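Putative glycosyltransferase (GalT1) (Streptococcus parasanguinis FW213, PDB 5HEA) probably transfers a sugar from a nucleotide-activated donor, the portion in this structure being its C-terminal part with a GT-A type glycosyltransferase domain. Local coordinates at residues Asp25-Gln30 with Phe35-Ile40. Sequence-based numbering, arbitrary orientation.
Sequences DSLLRQ and FEIILI
Ile37 and Phe35 lay their side chains against Leu27, Leu28 and Gln30 at the close of a helix, a worked example of how the helix of a beta-alpha-beta crossover packs on the strand that follows it. The unit runs from strand 7-13 through helix 20-28 to strand 35-41, which pairs in parallel with the first strand, in what is, by family, a GT-A glycosyltransferase domain. A single methyl does much of the joining: Ile37 CD1 lies 3.8 Å from Leu27 CB and 3.9 Å from Leu28 CD2, thereby touching two successive helix residues. Leu28 approaches Ile37 at about a right angle, whereas Leu27 slants across it. Two residues earlier on the same side of the strand, Phe35 brings its ring to the end of the helix and the residues just after it. With CG between the backbone N and the carbonyl carbon (chi1 57°), the ring lies by the helix end; there CZ meets Leu27 O at 3.5 Å and CE2 meets Gln30 CB at 3.8 Å. No hydrogen bond spans the contact. Leu27 O, though beside the ring, accepts the backbone N-H of Gln30.

Farther out, Ile9 packs on Phe35 and Val97 on Leu27, while Glu36 OE2 is hydrogen-bonded to Ser8 OG and Ser84 N. The buried Gln30 amide is held at both ends: OE1 accepts from Leu102 N, and NE2 donates to Glu98 O and also to the preceding helix. A bend at chi2 (-53°) turns the amide back toward that helix, and NE2 reaches Ser26 O at 3.1 Å, with the acceptor almost exactly in the amide plane and an N-H...O angle of 161°.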
loop_
_atom_site.group_PDB
_atom_site.type_symbol
_atom_site.label_atom_id
_atom_site.label_comp_id
_atom_site.label_asym_id
_atom_site.label_seq_id
_atom_site.Cartn_x
_atom_site.Cartn_y
_atom_site.Cartn_z
ATOM N N ASP A 25 25.745 19.512 26.633
ATOM C CA ASP A 25 26.542 20.306 27.577
ATOM C C ASP A 25 26.980 19.432 28.762
ATOM O O ASP A 25 28.139 19.473 29.181
ATOM C CB ASP A 25 25.768 21.544 28.094
ATOM C CG ASP A 25 25.566 22.635 27.021
ATOM O OD1 ASP A 25 26.300 22.662 26.003
ATOM O OD2 ASP A 25 24.663 23.485 27.213
ATOM N N SER A 26 26.059 18.629 29.293
ATOM C CA SER A 26 26.388 17.773 30.442
ATOM C C SER A 26 27.421 16.685 30.101
ATOM O O SER A 26 28.218 16.298 30.955
ATOM C CB SER A 26 25.128 17.168 31.075
ATOM O OG SER A 26 24.647 16.075 30.318
ATOM N N LEU A 27 27.433 16.219 28.853
ATOM C CA LEU A 27 28.412 15.214 28.422
ATOM C C LEU A 27 29.812 15.772 28.173
ATOM O O LEU A 27 30.813 15.164 28.556
ATOM C CB LEU A 27 27.935 14.490 27.151
ATOM C CG LEU A 27 26.678 13.631 27.272
ATOM C CD1 LEU A 27 26.281 13.042 25.902
ATOM C CD2 LEU A 27 26.918 12.527 28.266
ATOM N N LEU A 28 29.890 16.913 27.501
ATOM C CA LEU A 28 31.182 17.546 27.256
ATOM C C LEU A 28 31.885 17.977 28.551
ATOM O O LEU A 28 33.107 18.103 28.577
ATOM C CB LEU A 28 31.021 18.727 26.304
ATOM C CG LEU A 28 30.589 18.336 24.888
ATOM C CD1 LEU A 28 30.490 19.569 23.987
ATOM C CD2 LEU A 28 31.555 17.310 24.304
ATOM N N ARG A 29 31.116 18.182 29.621
ATOM C CA ARG A 29 31.683 18.491 30.935
ATOM C C ARG A 29 32.131 17.266 31.737
ATOM O O ARG A 29 32.363 17.378 32.940
ATOM C CB ARG A 29 30.676 19.267 31.788
ATOM C CG ARG A 29 30.430 20.699 31.333
ATOM C CD ARG A 29 29.573 21.437 32.348
ATOM N NE ARG A 29 28.369 20.687 32.713
ATOM C CZ ARG A 29 27.134 21.013 32.330
ATOM N NH1 ARG A 29 26.930 22.088 31.575
ATOM N NH2 ARG A 29 26.100 20.272 32.711
ATOM N N GLN A 30 32.245 16.103 31.098
ATOM C CA GLN A 30 32.632 14.893 31.828
ATOM C C GLN A 30 34.065 14.975 32.334
ATOM O O GLN A 30 34.964 15.390 31.603
ATOM C CB GLN A 30 32.462 13.638 30.967
ATOM C CG GLN A 30 31.030 13.192 30.833
ATOM C CD GLN A 30 30.362 13.022 32.179
ATOM O OE1 GLN A 30 30.727 12.135 32.961
ATOM N NE2 GLN A 30 29.388 13.879 32.469
ATOM N N PHE A 35 36.444 10.032 25.584
ATOM C CA PHE A 35 35.231 9.459 25.029
ATOM C C PHE A 35 34.999 9.942 23.608
ATOM O O PHE A 35 35.606 10.916 23.163
ATOM C CB PHE A 35 34.009 9.795 25.896
ATOM C CG PHE A 35 33.797 11.274 26.104
ATOM C CD1 PHE A 35 33.235 12.061 25.112
ATOM C CD2 PHE A 35 34.166 11.872 27.292
ATOM C CE1 PHE A 35 33.051 13.418 25.301
ATOM C CE2 PHE A 35 33.982 13.224 27.496
ATOM C CZ PHE A 35 33.419 14.001 26.502
ATOM N N GLU A 36 34.124 9.235 22.903
ATOM C CA GLU A 36 33.508 9.755 21.701
ATOM C C GLU A 36 31.997 9.775 21.924
ATOM O O GLU A 36 31.427 8.870 22.552
ATOM C CB GLU A 36 33.872 8.910 20.481
ATOM C CG GLU A 36 33.447 7.453 20.565
ATOM C CD GLU A 36 33.767 6.670 19.295
ATOM O OE1 GLU A 36 34.163 7.283 18.279
ATOM O OE2 GLU A 36 33.625 5.434 19.312
ATOM N N ILE A 37 31.361 10.829 21.437
ATOM C CA ILE A 37 29.913 10.909 21.422
ATOM C C ILE A 37 29.455 10.648 20.006
ATOM O O ILE A 37 29.807 11.384 19.084
ATOM C CB ILE A 37 29.419 12.284 21.865
ATOM C CG1 ILE A 37 29.878 12.543 23.304
ATOM C CG2 ILE A 37 27.897 12.350 21.731
ATOM C CD1 ILE A 37 29.709 13.965 23.791
ATOM N N ILE A 38 28.695 9.573 19.835
ATOM C CA ILE A 38 28.113 9.243 18.553
ATOM C C ILE A 38 26.666 9.689 18.554
ATOM O O ILE A 38 25.808 9.080 19.197
ATOM C CB ILE A 38 28.231 7.753 18.260
ATOM C CG1 ILE A 38 29.685 7.325 18.463
ATOM C CG2 ILE A 38 27.771 7.450 16.834
ATOM C CD1 ILE A 38 29.888 5.857 18.348
ATOM N N LEU A 39 26.427 10.808 17.879
ATOM C CA LEU A 39 25.104 11.380 17.742
ATOM C C LEU A 39 24.447 10.786 16.513
ATOM O O LEU A 39 24.889 11.042 15.401
ATOM C CB LEU A 39 25.211 12.903 17.565
ATOM C CG LEU A 39 25.481 13.753 18.801
ATOM C CD1 LEU A 39 25.576 15.247 18.436
ATOM C CD2 LEU A 39 24.384 13.509 19.822
ATOM N N ILE A 40 23.399 9.986 16.691
ATOM C CA ILE A 40 22.695 9.463 15.527
ATOM C C ILE A 40 21.410 10.242 15.294
ATOM O O ILE A 40 20.385 9.986 15.939
ATOM C CB ILE A 40 22.401 7.943 15.615
ATOM C CG1 ILE A 40 23.680 7.155 15.926
ATOM C CG2 ILE A 40 21.785 7.447 14.314
ATOM C CD1 ILE A 40 23.925 6.959 17.410
#